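Local atomic coordinates of endo-arabinase (Bacteroides thetaiotaomicron, PDB entry 5C0P), a protein that probably hydrolyses O-glycosidic bonds in arabinan as a magnesium-binding glycoside hydrolase of family 43. Residues Tyr41-Val52 and Trp61-Ile69. Sequence-based numbering, arbitrary orientation.
Sequences YLHFNNNLKIRV and WKDEGYSFI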
# COMPACT_ATOMS: atom_id res chain seq x y z
N TYR A 41 -3.82 -1.32 -14.26
CA TYR A 41 -4.87 -0.50 -13.67
C TYR A 41 -4.31 0.30 -12.50
O TYR A 41 -3.61 -0.24 -11.65
CB TYR A 41 -6.05 -1.35 -13.19
CG TYR A 41 -6.72 -2.11 -14.31
CD1 TYR A 41 -6.16 -3.30 -14.79
CD2 TYR A 41 -7.89 -1.65 -14.89
CE1 TYR A 41 -6.76 -3.99 -15.83
CE2 TYR A 41 -8.50 -2.33 -15.92
CZ TYR A 41 -7.93 -3.50 -16.39
OH TYR A 41 -8.55 -4.17 -17.42
N LEU A 42 -4.68 1.57 -12.45
CA LEU A 42 -4.29 2.46 -11.36
C LEU A 42 -5.56 3.03 -10.73
O LEU A 42 -6.21 3.93 -11.29
CB LEU A 42 -3.39 3.57 -11.89
CG LEU A 42 -2.88 4.67 -10.95
CD1 LEU A 42 -2.36 4.09 -9.65
CD2 LEU A 42 -1.79 5.48 -11.64
N HIS A 43 -5.93 2.46 -9.58
CA HIS A 43 -7.04 2.94 -8.79
C HIS A 43 -6.51 3.98 -7.81
O HIS A 43 -5.46 3.77 -7.20
CB HIS A 43 -7.65 1.79 -8.00
CG HIS A 43 -8.28 0.73 -8.86
ND1 HIS A 43 -9.64 0.63 -9.03
CD2 HIS A 43 -7.73 -0.27 -9.58
CE1 HIS A 43 -9.91 -0.39 -9.82
NE2 HIS A 43 -8.76 -0.96 -10.17
N PHE A 44 -7.22 5.09 -7.64
CA PHE A 44 -6.71 6.15 -6.78
C PHE A 44 -7.82 6.91 -6.07
O PHE A 44 -8.97 6.92 -6.52
CB PHE A 44 -5.77 7.10 -7.56
CG PHE A 44 -6.44 7.82 -8.71
CD1 PHE A 44 -6.55 7.22 -9.96
CD2 PHE A 44 -6.91 9.12 -8.55
CE1 PHE A 44 -7.15 7.89 -11.02
CE2 PHE A 44 -7.51 9.80 -9.60
CZ PHE A 44 -7.62 9.19 -10.84
N ASN A 45 -7.48 7.52 -4.94
CA ASN A 45 -8.39 8.39 -4.22
C ASN A 45 -8.68 9.64 -5.05
O ASN A 45 -7.77 10.43 -5.34
CB ASN A 45 -7.78 8.78 -2.87
CG ASN A 45 -8.68 9.69 -2.05
OD1 ASN A 45 -9.84 9.89 -2.38
ND2 ASN A 45 -8.13 10.24 -0.97
N ASN A 46 -9.94 9.82 -5.44
CA ASN A 46 -10.35 10.94 -6.27
C ASN A 46 -11.34 11.81 -5.49
O ASN A 46 -12.23 12.44 -6.06
CB ASN A 46 -10.95 10.39 -7.57
CG ASN A 46 -11.23 11.46 -8.62
OD1 ASN A 46 -12.29 11.45 -9.25
ND2 ASN A 46 -10.29 12.39 -8.81
N ASN A 47 -11.13 11.84 -4.17
CA ASN A 47 -11.93 12.62 -3.21
C ASN A 47 -13.27 11.94 -2.89
O ASN A 47 -14.26 12.15 -3.60
CB ASN A 47 -12.14 14.07 -3.65
CG ASN A 47 -12.64 14.95 -2.52
OD1 ASN A 47 -13.00 14.47 -1.45
ND2 ASN A 47 -12.68 16.26 -2.77
N LEU A 48 -13.26 11.13 -1.83
CA LEU A 48 -14.45 10.39 -1.36
C LEU A 48 -15.01 9.46 -2.43
O LEU A 48 -16.22 9.19 -2.48
CB LEU A 48 -15.52 11.35 -0.82
CG LEU A 48 -15.03 12.14 0.41
CD1 LEU A 48 -16.11 13.07 0.95
CD2 LEU A 48 -14.58 11.17 1.49
N LYS A 49 -14.12 8.98 -3.29
CA LYS A 49 -14.44 7.95 -4.26
C LYS A 49 -13.16 7.43 -4.85
O LYS A 49 -12.14 8.11 -4.83
CB LYS A 49 -15.34 8.50 -5.37
CG LYS A 49 -14.81 9.73 -6.07
CD LYS A 49 -15.97 10.51 -6.69
CE LYS A 49 -15.52 11.78 -7.38
NZ LYS A 49 -14.95 12.76 -6.43
N ILE A 50 -13.21 6.20 -5.36
CA ILE A 50 -12.04 5.62 -6.00
C ILE A 50 -12.24 5.66 -7.51
O ILE A 50 -13.23 5.16 -8.03
CB ILE A 50 -11.77 4.18 -5.52
CG1 ILE A 50 -11.69 4.12 -3.99
CG2 ILE A 50 -10.49 3.60 -6.16
CD1 ILE A 50 -10.65 5.05 -3.37
N ARG A 51 -11.28 6.30 -8.19
CA ARG A 51 -11.29 6.42 -9.64
C ARG A 51 -10.30 5.40 -10.19
O ARG A 51 -9.34 5.05 -9.51
CB ARG A 51 -10.85 7.84 -10.04
CG ARG A 51 -10.90 8.17 -11.52
CD ARG A 51 -12.23 8.79 -11.87
NE ARG A 51 -12.22 9.47 -13.17
CZ ARG A 51 -12.31 10.79 -13.32
NH1 ARG A 51 -12.30 11.33 -14.53
NH2 ARG A 51 -12.41 11.57 -12.25
N VAL A 52 -10.53 4.91 -11.40
CA VAL A 52 -9.59 3.96 -11.99
C VAL A 52 -9.18 4.38 -13.40
O VAL A 52 -10.01 4.69 -14.24
CB VAL A 52 -10.17 2.52 -11.97
CG1 VAL A 52 -11.54 2.45 -12.63
CG2 VAL A 52 -9.19 1.55 -12.62
N TRP A 61 -2.59 6.71 -20.46
CA TRP A 61 -3.67 6.20 -19.63
C TRP A 61 -5.04 6.59 -20.15
O TRP A 61 -5.19 7.58 -20.88
CB TRP A 61 -3.48 6.68 -18.19
CG TRP A 61 -2.23 6.13 -17.57
CD1 TRP A 61 -0.95 6.59 -17.75
CD2 TRP A 61 -2.14 4.98 -16.73
NE1 TRP A 61 -0.07 5.79 -17.04
CE2 TRP A 61 -0.77 4.80 -16.41
CE3 TRP A 61 -3.08 4.08 -16.21
CZ2 TRP A 61 -0.33 3.75 -15.59
CZ3 TRP A 61 -2.64 3.05 -15.40
CH2 TRP A 61 -1.27 2.89 -15.09
N LYS A 62 -6.04 5.81 -19.75
CA LYS A 62 -7.43 6.06 -20.12
C LYS A 62 -8.30 6.05 -18.86
O LYS A 62 -8.14 5.19 -17.99
CB LYS A 62 -7.92 4.97 -21.08
CG LYS A 62 -9.38 5.08 -21.48
CD LYS A 62 -9.80 3.85 -22.28
CE LYS A 62 -11.25 3.93 -22.70
NZ LYS A 62 -12.13 4.24 -21.55
N ASP A 63 -9.21 7.01 -18.77
CA ASP A 63 -10.15 7.08 -17.65
C ASP A 63 -11.21 6.00 -17.81
O ASP A 63 -11.92 5.95 -18.82
CB ASP A 63 -10.80 8.47 -17.63
CG ASP A 63 -11.82 8.64 -16.52
OD1 ASP A 63 -11.78 7.89 -15.52
OD2 ASP A 63 -12.67 9.54 -16.65
N GLU A 64 -11.32 5.13 -16.81
CA GLU A 64 -12.34 4.08 -16.79
C GLU A 64 -13.40 4.33 -15.72
O GLU A 64 -14.18 3.44 -15.39
CB GLU A 64 -11.69 2.71 -16.60
CG GLU A 64 -10.97 2.19 -17.84
CD GLU A 64 -11.91 1.81 -18.97
OE1 GLU A 64 -13.14 1.72 -18.74
OE2 GLU A 64 -11.42 1.60 -20.09
N GLY A 65 -13.45 5.55 -15.19
CA GLY A 65 -14.53 5.92 -14.30
C GLY A 65 -14.28 5.55 -12.85
O GLY A 65 -13.14 5.45 -12.41
N TYR A 66 -15.36 5.33 -12.10
CA TYR A 66 -15.22 5.08 -10.68
C TYR A 66 -15.36 3.60 -10.36
O TYR A 66 -16.33 2.95 -10.78
CB TYR A 66 -16.27 5.87 -9.90
CG TYR A 66 -16.20 7.35 -10.17
CD1 TYR A 66 -15.12 8.11 -9.73
CD2 TYR A 66 -17.21 7.99 -10.88
CE1 TYR A 66 -15.05 9.47 -9.99
CE2 TYR A 66 -17.15 9.34 -11.13
CZ TYR A 66 -16.07 10.08 -10.69
OH TYR A 66 -16.01 11.43 -10.94
N SER A 67 -14.38 3.08 -9.63
CA SER A 67 -14.39 1.68 -9.23
C SER A 67 -15.05 1.50 -7.86
O SER A 67 -15.51 0.40 -7.55
CB SER A 67 -12.97 1.11 -9.22
OG SER A 67 -12.14 1.82 -8.32
N PHE A 68 -15.11 2.55 -7.05
CA PHE A 68 -15.87 2.49 -5.80
C PHE A 68 -16.47 3.82 -5.38
O PHE A 68 -15.74 4.79 -5.16
CB PHE A 68 -15.04 1.93 -4.63
CG PHE A 68 -15.82 1.82 -3.35
CD1 PHE A 68 -16.97 1.03 -3.31
CD2 PHE A 68 -15.44 2.49 -2.21
CE1 PHE A 68 -17.72 0.92 -2.16
CE2 PHE A 68 -16.20 2.38 -1.03
CZ PHE A 68 -17.34 1.60 -1.02
N ILE A 69 -17.79 3.84 -5.26
CA ILE A 69 -18.52 4.93 -4.63
C ILE A 69 -19.29 4.30 -3.49
O ILE A 69 -20.09 3.39 -3.73
CB ILE A 69 -19.56 5.55 -5.56
CG1 ILE A 69 -18.95 5.93 -6.91
CG2 ILE A 69 -20.26 6.74 -4.88
CD1 ILE A 69 -18.16 7.19 -6.87
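R51 clasps D63 side-on: its NE lies 2.9 Å from D63 OD1, nearly straight at 173°, while R51 NH1 stands 2.8 Å from D63 OD2. Both oxygens lie close to the guanidinium plane, yet the two flat groups are turned 48° apart, and R51 meets the carboxylate from above its plane. From the opposite face the backbone N of G65 reaches D63 OD1, closing an Asx turn, so one oxygen serves two donors. A bend at chi2 (93°) swings the arginine toward D63, and its NH2 donates to N46 OD1 (3.0 Å) in the guanidinium plane. Such double anchoring fixes the rotation of the guanidinium.

A second polar link reaches over the intervening strand 50-55, from H43 ND1 on strand 39-45 to S67 OG, a hydrogen bond of 2.9 Å near the imidazole plane; V52 CG2 covers one face of that ring, and NE2 is taken up by the carbonyl of P115. S67 is also part of a classic beta bulge: S67 and F68 both face I50, whose carbonyl O accepts from S67 N at 2.9 Å and only weakly from F68 N, while I50 N returns a bond to F68 O.

The methylenes of K49 slant across the Y66 ring, with K49 CE 3.5 Å from Y66 CE1, before NZ turns to the carbonyls of N46 and N47. At the far end L42 CB rests 3.6 Å from W61 CZ3, and L42 CD2 lies over one face of the indole.

These strands belong to one blade of the family 43 five-bladed beta-propeller, an antiparallel sheet with 50-55 between 39-45 and 60-68; H43 and N45 also pack against strand 78-88 of the next blade, which carries the magnesium ligand D84.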